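Local coordinates for Glyoxalase/bleomycin resistance protein/dioxygenase (Alicyclobacillus acidocaldarius subsp. acidocaldarius, PDB 3RRI) that is a metal-binding member of the glyoxalase/bleomycin resistance/dioxygenase superfamily and may act as a dioxygenase, at residues E22-F26 against Y27-L31. Numbering follows the deposited sequence.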
ATOM      1  N   GLU A  22      15.744 -19.862  27.948  1.00 24.15           N
ATOM      2  CA  GLU A  22      15.809 -20.927  26.947  1.00 24.03           C
ATOM      3  C   GLU A  22      14.900 -20.592  25.752  1.00 24.10           C
ATOM      4  O   GLU A  22      15.224 -20.871  24.603  1.00 23.36           O
ATOM      5  CB  GLU A  22      15.378 -22.232  27.601  1.00 24.44           C
ATOM      6  CG  GLU A  22      15.415 -23.468  26.727  1.00 25.42           C
ATOM      7  CD  GLU A  22      14.864 -24.677  27.439  1.00 28.66           C
ATOM      8  OE1 GLU A  22      13.793 -24.551  28.087  1.00 27.43           O
ATOM      9  OE2 GLU A  22      15.474 -25.773  27.336  1.00 29.70           O
ATOM     10  N   ALA A  23      13.747 -19.984  26.033  1.00 23.32           N
ATOM     11  CA  ALA A  23      12.825 -19.553  24.990  1.00 22.44           C
ATOM     12  C   ALA A  23      13.412 -18.410  24.142  1.00 21.65           C
ATOM     13  O   ALA A  23      13.246 -18.380  22.907  1.00 22.05           O
ATOM     14  CB  ALA A  23      11.524 -19.089  25.634  1.00 21.99           C
ATOM     15  N   TYR A  24      14.052 -17.447  24.807  1.00 21.21           N
ATOM     16  CA  TYR A  24      14.837 -16.415  24.134  1.00 21.53           C
ATOM     17  C   TYR A  24      15.877 -17.003  23.174  1.00 21.65           C
ATOM     18  O   TYR A  24      15.958 -16.577  22.028  1.00 21.26           O
ATOM     19  CB  TYR A  24      15.517 -15.481  25.154  1.00 21.93           C
ATOM     20  CG  TYR A  24      16.477 -14.505  24.519  1.00 23.20           C
ATOM     21  CD1 TYR A  24      16.057 -13.259  24.090  1.00 25.22           C
ATOM     22  CD2 TYR A  24      17.817 -14.838  24.315  1.00 20.84           C
ATOM     23  CE1 TYR A  24      16.926 -12.373  23.499  1.00 23.65           C
ATOM     24  CE2 TYR A  24      18.707 -13.950  23.734  1.00 22.80           C
ATOM     25  CZ  TYR A  24      18.265 -12.708  23.325  1.00 23.71           C
ATOM     26  OH  TYR A  24      19.172 -11.850  22.729  1.00 27.68           O
ATOM     27  N   ASP A  25      16.647 -17.977  23.662  0.63 22.17           N
ATOM     28  CA  ASP A  25      17.696 -18.637  22.859  0.63 22.77           C
ATOM     29  C   ASP A  25      17.085 -19.240  21.592  0.63 22.01           C
ATOM     30  O   ASP A  25      17.651 -19.129  20.498  0.63 22.64           O
ATOM     31  CB  ASP A  25      18.387 -19.746  23.676  0.63 22.81           C
ATOM     32  CG  ASP A  25      19.192 -19.212  24.882  0.63 24.64           C
ATOM     33  OD1 ASP A  25      19.442 -17.983  25.001  0.63 25.30           O
ATOM     34  OD2 ASP A  25      19.587 -20.061  25.726  0.63 26.98           O
ATOM     35  N   PHE A  26      15.906 -19.842  21.724  1.00 21.46           N
ATOM     36  CA  PHE A  26      15.253 -20.486  20.610  1.00 20.50           C
ATOM     37  C   PHE A  26      14.692 -19.441  19.639  1.00 20.88           C
ATOM     38  O   PHE A  26      14.986 -19.447  18.440  1.00 20.53           O
ATOM     39  CB  PHE A  26      14.142 -21.408  21.087  1.00 21.51           C
ATOM     40  CG  PHE A  26      13.452 -22.130  19.981  1.00 19.77           C
ATOM     41  CD1 PHE A  26      13.968 -23.347  19.507  1.00 19.93           C
ATOM     42  CD2 PHE A  26      12.300 -21.603  19.365  1.00 20.27           C
ATOM     43  CE1 PHE A  26      13.352 -23.993  18.471  1.00 19.43           C
ATOM     44  CE2 PHE A  26      11.677 -22.250  18.345  1.00 20.91           C
ATOM     45  CZ  PHE A  26      12.215 -23.457  17.872  1.00 20.40           C
ATOM     46  N   TYR A  27      13.827 -18.562  20.140  1.00 19.74           N
ATOM     47  CA  TYR A  27      13.074 -17.691  19.261  1.00 19.49           C
ATOM     48  C   TYR A  27      13.876 -16.520  18.701  1.00 18.27           C
ATOM     49  O   TYR A  27      13.652 -16.122  17.587  1.00 19.20           O
ATOM     50  CB  TYR A  27      11.815 -17.140  19.970  1.00 18.65           C
ATOM     51  CG  TYR A  27      10.750 -18.200  20.056  1.00 17.02           C
ATOM     52  CD1 TYR A  27      10.002 -18.538  18.942  1.00 16.87           C
ATOM     53  CD2 TYR A  27      10.520 -18.929  21.245  1.00 15.91           C
ATOM     54  CE1 TYR A  27       9.064 -19.546  18.976  1.00 15.81           C
ATOM     55  CE2 TYR A  27       9.585 -19.974  21.282  1.00 15.33           C
ATOM     56  CZ  TYR A  27       8.844 -20.280  20.148  1.00 14.69           C
ATOM     57  OH  TYR A  27       7.912 -21.271  20.165  1.00 18.37           O
ATOM     58  N   VAL A  28      14.748 -15.943  19.507  1.00 19.00           N
ATOM     59  CA  VAL A  28      15.514 -14.777  19.107  1.00 19.46           C
ATOM     60  C   VAL A  28      16.839 -15.245  18.503  1.00 21.08           C
ATOM     61  O   VAL A  28      17.067 -15.075  17.308  1.00 21.59           O
ATOM     62  CB  VAL A  28      15.752 -13.814  20.270  1.00 19.69           C
ATOM     63  CG1 VAL A  28      16.610 -12.661  19.845  1.00 19.78           C
ATOM     64  CG2 VAL A  28      14.399 -13.300  20.861  1.00 21.44           C
ATOM     65  N   THR A  29      17.688 -15.867  19.299  1.00 22.10           N
ATOM     66  CA  THR A  29      19.032 -16.164  18.820  1.00 22.42           C
ATOM     67  C   THR A  29      19.019 -17.105  17.622  1.00 22.41           C
ATOM     68  O   THR A  29      19.701 -16.830  16.627  1.00 23.01           O
ATOM     69  CB  THR A  29      19.915 -16.773  19.912  1.00 22.70           C
ATOM     70  OG1 THR A  29      19.942 -15.903  21.056  1.00 24.04           O
ATOM     71  CG2 THR A  29      21.371 -16.947  19.406  1.00 24.46           C
ATOM     72  N   LYS A  30      18.274 -18.198  17.696  1.00 21.96           N
ATOM     73  CA  LYS A  30      18.276 -19.138  16.568  1.00 22.04           C
ATOM     74  C   LYS A  30      17.245 -18.788  15.519  1.00 21.15           C
ATOM     75  O   LYS A  30      17.583 -18.668  14.348  1.00 20.33           O
ATOM     76  CB  LYS A  30      18.075 -20.574  17.025  1.00 22.20           C
ATOM     77  CG  LYS A  30      19.234 -21.133  17.848  1.00 26.41           C
ATOM     78  CD  LYS A  30      18.771 -22.070  18.927  1.00 32.76           C
ATOM     79  CE  LYS A  30      17.919 -23.190  18.394  1.00 34.16           C
ATOM     80  NZ  LYS A  30      17.756 -24.261  19.439  1.00 37.67           N
ATOM     81  N   LEU A  31      15.977 -18.612  15.889  1.00 18.93           N
ATOM     82  CA  LEU A  31      14.958 -18.431  14.851  1.00 18.98           C
ATOM     83  C   LEU A  31      14.974 -17.027  14.174  1.00 18.37           C
ATOM     84  O   LEU A  31      14.439 -16.826  13.074  1.00 18.54           O
ATOM     85  CB  LEU A  31      13.548 -18.771  15.369  1.00 18.72           C
ATOM     86  CG  LEU A  31      12.420 -18.972  14.357  1.00 18.83           C
ATOM     87  CD1 LEU A  31      12.669 -20.174  13.407  1.00 20.84           C
ATOM     88  CD2 LEU A  31      11.106 -19.153  15.096  1.00 20.22           C
TER
HETATM   89  O   HOH W   1      20.743 -13.266  20.979  1.00 31.17           O
HETATM   90  O   HOH W   2      20.985 -17.035  23.113  1.00 29.25           O
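F26 turns the edge of its ring onto the face of Y27, a T-shaped pair with planes at 75° and centroids 4.8 Å apart. F26 CD2 sits over the centre of the tyrosine ring, 3.7 Å from Y27 CE2. With CG anti to the carbonyl carbon (chi1 -76°), Y27 holds its face toward this edge; Y27 is buried, and its hydroxyl is hydrogen-bonded to D117; a tyrosine thus fills the core and still carries a polar end. One turn apart, V28 CB lies over a face of the Y24 ring, 4.0 Å from its centroid, a CH-pi contact suited to a branched, compact side chain.

The other flank is wet. Two waters meet at T29 OG1: one bridges it to Y24 OH, the other, donating to D25 OD1 at 2.6 Å, links it to the aspartate. Short polar side chains suit this exposed turn.

The backbone turn widens here. Y27 N binds A23 O in alpha fashion (2.8 Å), whereas K30 N reaches D25 O and L31 N reaches F26 O, the i to i+5 bonds of a pi-type widening. Helix 20-30 packs Y27 against strands 10-17, 42-47 and 50-56, while Y24 and V28 meet L35 and A36 of a second subunit.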